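Local coordinates for protein tubulin binding cofactor C (Leishmania major, PDB 5AJ8) that probably acts as a tubulin-folding chaperone of the TBCC family, here represented by its C-terminal domain, at residues P95-T107 / Y113-E125. The protein carries 1 engineered substitution. Sequence-based numbering, arbitrary orientation. Where two conformers were deposited one is given.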
# COMPACT_ATOMS: atom_id res chain seq x y z
N PRO A 95 8.80 -3.37 -1.14
CA PRO A 95 8.50 -3.54 0.27
C PRO A 95 8.15 -2.24 1.02
O PRO A 95 8.70 -1.15 0.72
CB PRO A 95 9.81 -4.10 0.80
CG PRO A 95 10.85 -3.34 0.02
CD PRO A 95 10.26 -3.27 -1.38
N TYR A 96 7.28 -2.39 2.00
CA TYR A 96 6.77 -1.30 2.85
C TYR A 96 7.89 -0.60 3.64
O TYR A 96 7.80 0.59 3.98
CB TYR A 96 5.74 -1.90 3.81
CG TYR A 96 4.92 -0.98 4.67
CD1 TYR A 96 4.09 -0.01 4.12
CD2 TYR A 96 4.94 -1.12 6.05
CE1 TYR A 96 3.30 0.79 4.91
CE2 TYR A 96 4.15 -0.32 6.86
CZ TYR A 96 3.33 0.64 6.28
OH TYR A 96 2.54 1.42 7.07
N ARG A 97 8.94 -1.35 3.93
CA ARG A 97 10.09 -0.81 4.63
C ARG A 97 10.75 0.40 3.90
O ARG A 97 11.47 1.16 4.52
CB ARG A 97 11.11 -1.92 4.92
CG ARG A 97 11.75 -2.52 3.69
CD ARG A 97 12.74 -3.63 4.03
NE ARG A 97 13.23 -4.26 2.81
CZ ARG A 97 12.83 -5.45 2.32
NH1 ARG A 97 11.94 -6.20 2.96
NH2 ARG A 97 13.36 -5.90 1.18
N CYS A 98 10.48 0.57 2.59
CA CYS A 98 10.92 1.78 1.88
C CYS A 98 10.31 3.06 2.44
O CYS A 98 10.83 4.14 2.18
CB CYS A 98 10.60 1.69 0.37
SG CYS A 98 11.53 0.35 -0.41
N TRP A 99 9.19 2.97 3.16
CA TRP A 99 8.70 4.15 3.86
C TRP A 99 9.46 4.32 5.18
O TRP A 99 8.96 3.97 6.24
CB TRP A 99 7.18 4.12 4.08
CG TRP A 99 6.66 5.39 4.72
CD1 TRP A 99 7.26 6.62 4.72
CD2 TRP A 99 5.43 5.55 5.41
NE1 TRP A 99 6.48 7.53 5.37
CE2 TRP A 99 5.34 6.90 5.80
CE3 TRP A 99 4.38 4.68 5.74
CZ2 TRP A 99 4.26 7.39 6.51
CZ3 TRP A 99 3.29 5.19 6.42
CH2 TRP A 99 3.24 6.52 6.80
N VAL A 100 10.68 4.83 5.06
CA VAL A 100 11.56 5.08 6.19
C VAL A 100 10.90 6.04 7.17
O VAL A 100 11.04 5.89 8.38
CB VAL A 100 12.94 5.63 5.75
CG1 VAL A 100 13.83 5.90 6.97
CG2 VAL A 100 13.66 4.65 4.81
N GLY A 101 10.15 7.01 6.66
CA GLY A 101 9.49 8.02 7.51
C GLY A 101 8.42 7.53 8.47
O GLY A 101 8.07 8.23 9.41
N LEU A 102 7.88 6.32 8.23
CA LEU A 102 6.97 5.69 9.17
C LEU A 102 7.59 5.63 10.57
O LEU A 102 6.93 5.83 11.60
CB LEU A 102 6.60 4.28 8.71
CG LEU A 102 5.72 3.48 9.68
CD1 LEU A 102 4.40 4.19 9.88
CD2 LEU A 102 5.50 2.02 9.24
N LEU A 103 8.89 5.33 10.59
CA LEU A 103 9.59 5.12 11.85
C LEU A 103 9.74 6.41 12.65
O LEU A 103 9.89 6.34 13.87
CB LEU A 103 10.93 4.45 11.60
CG LEU A 103 10.80 3.12 10.83
CD1 LEU A 103 12.18 2.49 10.68
CD2 LEU A 103 9.86 2.14 11.50
N SER A 104 9.60 7.57 11.99
CA SER A 104 9.56 8.89 12.67
C SER A 104 8.14 9.44 12.79
O SER A 104 7.94 10.64 13.06
CB SER A 104 10.42 9.90 11.92
OG SER A 104 11.72 9.40 11.72
N SER A 105 7.16 8.56 12.60
CA SER A 105 5.75 8.90 12.68
C SER A 105 5.17 8.26 13.92
O SER A 105 5.81 7.45 14.58
CB SER A 105 5.01 8.40 11.43
OG SER A 105 5.62 8.89 10.23
N CYS A 106 3.92 8.60 14.23
CA CYS A 106 3.23 8.00 15.36
C CYS A 106 1.79 7.65 15.05
O CYS A 106 1.22 8.13 14.08
CB CYS A 106 3.30 8.93 16.56
SG CYS A 106 2.37 10.47 16.40
N THR A 107 1.19 6.78 15.88
CA THR A 107 -0.22 6.44 15.74
C THR A 107 -1.04 7.64 16.19
O THR A 107 -0.50 8.66 16.61
CB THR A 107 -0.63 5.19 16.54
OG1 THR A 107 -0.48 5.45 17.94
CG2 THR A 107 0.21 3.99 16.16
N TYR A 113 7.00 3.04 16.98
CA TYR A 113 7.70 1.77 16.98
C TYR A 113 8.99 1.91 16.16
O TYR A 113 9.07 2.74 15.25
CB TYR A 113 6.80 0.63 16.47
CG TYR A 113 5.49 0.49 17.23
CD1 TYR A 113 5.42 -0.18 18.43
CD2 TYR A 113 4.34 1.06 16.74
CE1 TYR A 113 4.22 -0.27 19.14
CE2 TYR A 113 3.16 0.99 17.42
CZ TYR A 113 3.09 0.31 18.61
OH TYR A 113 1.88 0.26 19.27
N ALA A 114 10.00 1.12 16.50
CA ALA A 114 11.34 1.30 15.97
C ALA A 114 11.57 0.57 14.65
O ALA A 114 12.54 0.85 13.96
CB ALA A 114 12.36 0.84 17.00
N THR A 115 10.70 -0.38 14.31
CA THR A 115 10.84 -1.14 13.05
C THR A 115 9.48 -1.31 12.35
O THR A 115 8.41 -1.11 12.95
CB THR A 115 11.42 -2.55 13.29
OG1 THR A 115 10.46 -3.36 13.97
CG2 THR A 115 12.70 -2.47 14.11
N HIS A 116 9.55 -1.67 11.08
CA HIS A 116 8.34 -1.84 10.31
C HIS A 116 7.60 -3.09 10.77
O HIS A 116 6.38 -3.09 10.85
CB HIS A 116 8.64 -1.88 8.81
CG HIS A 116 9.07 -0.56 8.25
ND1 HIS A 116 10.38 -0.14 8.25
CD2 HIS A 116 8.36 0.44 7.66
CE1 HIS A 116 10.46 1.06 7.69
NE2 HIS A 116 9.24 1.42 7.32
N ALA A 117 8.33 -4.14 11.12
CA ALA A 117 7.72 -5.38 11.65
C ALA A 117 6.87 -5.09 12.87
O ALA A 117 5.77 -5.60 12.98
CB ALA A 117 8.78 -6.43 11.98
N GLU A 118 7.38 -4.26 13.78
CA GLU A 118 6.63 -3.87 14.98
C GLU A 118 5.37 -3.10 14.63
O GLU A 118 4.30 -3.37 15.17
CB GLU A 118 7.50 -3.01 15.91
CG GLU A 118 8.46 -3.80 16.78
CD GLU A 118 9.47 -2.91 17.49
OE1 GLU A 118 10.34 -2.32 16.81
OE2 GLU A 118 9.38 -2.79 18.73
N TRP A 119 5.50 -2.12 13.75
CA TRP A 119 4.33 -1.35 13.28
C TRP A 119 3.26 -2.28 12.69
O TRP A 119 2.07 -2.17 13.00
CB TRP A 119 4.75 -0.36 12.18
CG TRP A 119 5.08 1.00 12.65
CD1 TRP A 119 6.30 1.49 12.95
CD2 TRP A 119 4.15 2.06 12.87
NE1 TRP A 119 6.20 2.80 13.36
CE2 TRP A 119 4.89 3.17 13.31
CE3 TRP A 119 2.77 2.17 12.76
CZ2 TRP A 119 4.29 4.39 13.61
CZ3 TRP A 119 2.18 3.37 13.06
CH2 TRP A 119 2.93 4.46 13.49
N VAL A 120 3.70 -3.18 11.82
CA VAL A 120 2.78 -4.06 11.12
C VAL A 120 2.16 -5.08 12.09
O VAL A 120 0.99 -5.43 11.95
CB VAL A 120 3.50 -4.75 9.95
CG1 VAL A 120 2.69 -5.89 9.39
CG2 VAL A 120 3.81 -3.72 8.85
N SER A 121 2.94 -5.56 13.05
CA SER A 121 2.41 -6.49 14.06
C SER A 121 1.43 -5.76 15.01
O SER A 121 0.31 -6.23 15.20
CB SER A 121 3.55 -7.12 14.86
OG SER A 121 3.06 -7.79 16.00
N ARG A 122 1.85 -4.63 15.58
CA ARG A 122 1.10 -3.97 16.65
C ARG A 122 -0.08 -3.14 16.13
O ARG A 122 -1.15 -3.20 16.70
CB ARG A 122 2.01 -3.12 17.52
CG ARG A 122 3.23 -3.83 18.09
CD ARG A 122 2.84 -4.84 19.14
NE ARG A 122 2.27 -4.17 20.30
CZ ARG A 122 2.94 -3.88 21.42
NH1 ARG A 122 4.22 -4.19 21.55
NH2 ARG A 122 2.32 -3.26 22.41
N VAL A 123 0.10 -2.39 15.03
CA VAL A 123 -0.97 -1.57 14.46
C VAL A 123 -1.73 -2.34 13.37
O VAL A 123 -2.96 -2.29 13.33
CB VAL A 123 -0.42 -0.22 13.91
CG1 VAL A 123 -1.54 0.68 13.40
CG2 VAL A 123 0.36 0.49 15.00
N GLY A 124 -1.00 -3.07 12.51
CA GLY A 124 -1.62 -3.86 11.44
C GLY A 124 -2.24 -5.18 11.85
O GLY A 124 -3.03 -5.77 11.10
N GLU A 125 -1.87 -5.67 13.02
CA GLU A 125 -2.35 -6.95 13.52
C GLU A 125 -2.00 -8.13 12.61
O GLU A 125 -2.79 -9.05 12.45
CB GLU A 125 -3.86 -6.90 13.80
CG GLU A 125 -4.24 -5.89 14.89
CD GLU A 125 -5.74 -5.66 15.03
OE1 GLU A 125 -6.56 -6.36 14.39
OE2 GLU A 125 -6.12 -4.76 15.80
O HOH W 1 7.41 5.27 14.98
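His116, in the first turn of helix 116-122, meets the winding loop 95-107 through both its ring faces and its edge. The polar tie is a single direct hydrogen bond: NE2 donates to Trp99 O at 2.8 Å, nearly straight at 166°, within the imidazole plane but well above the plane of the acceptor carbonyl. Leu102 N reaches the same oxygen, which belongs to the central residue of an inverse gamma turn, so two donors grip it from opposite faces of its plane.

CH-pi contacts complete the grip. Arg97 CA sits 3.5 Å from the centroid of the His116 ring, almost on its normal, while Leu103 CD2 lies over the other face; an edge of the imidazole points toward the face of Tyr96 in an offset edge-to-face pair, planes at 76°. Trp119, one turn on, has Leu102 CD1 3.5 Å from the centroid of its six-membered ring, and Tyr113 CD2, from just before the helix, over the opposite face. With CG anti to the backbone N (chi1 175°), Leu102 also brings CD2 to 3.6 Å from His116 CD2. Farther along, Thr107 CG2 touches Trp119 CZ3 and Val123 CG2.

A water bridges the two segments, accepting from Trp119 NE1 (3.2 Å) and Tyr113 N and lying within donating distance of Leu103 O and Ser105 O.

Beneath, Tyr96 and Val120 rest on Trp78 and Ala61, strand residues of one parallel sheet of the beta-helix-like TBCC domain. One directional imidazole bond, with Arg97 and Leu103 on the ring faces and Leu102 against the indole, would probably limit sliding and turning of the helix on the loop.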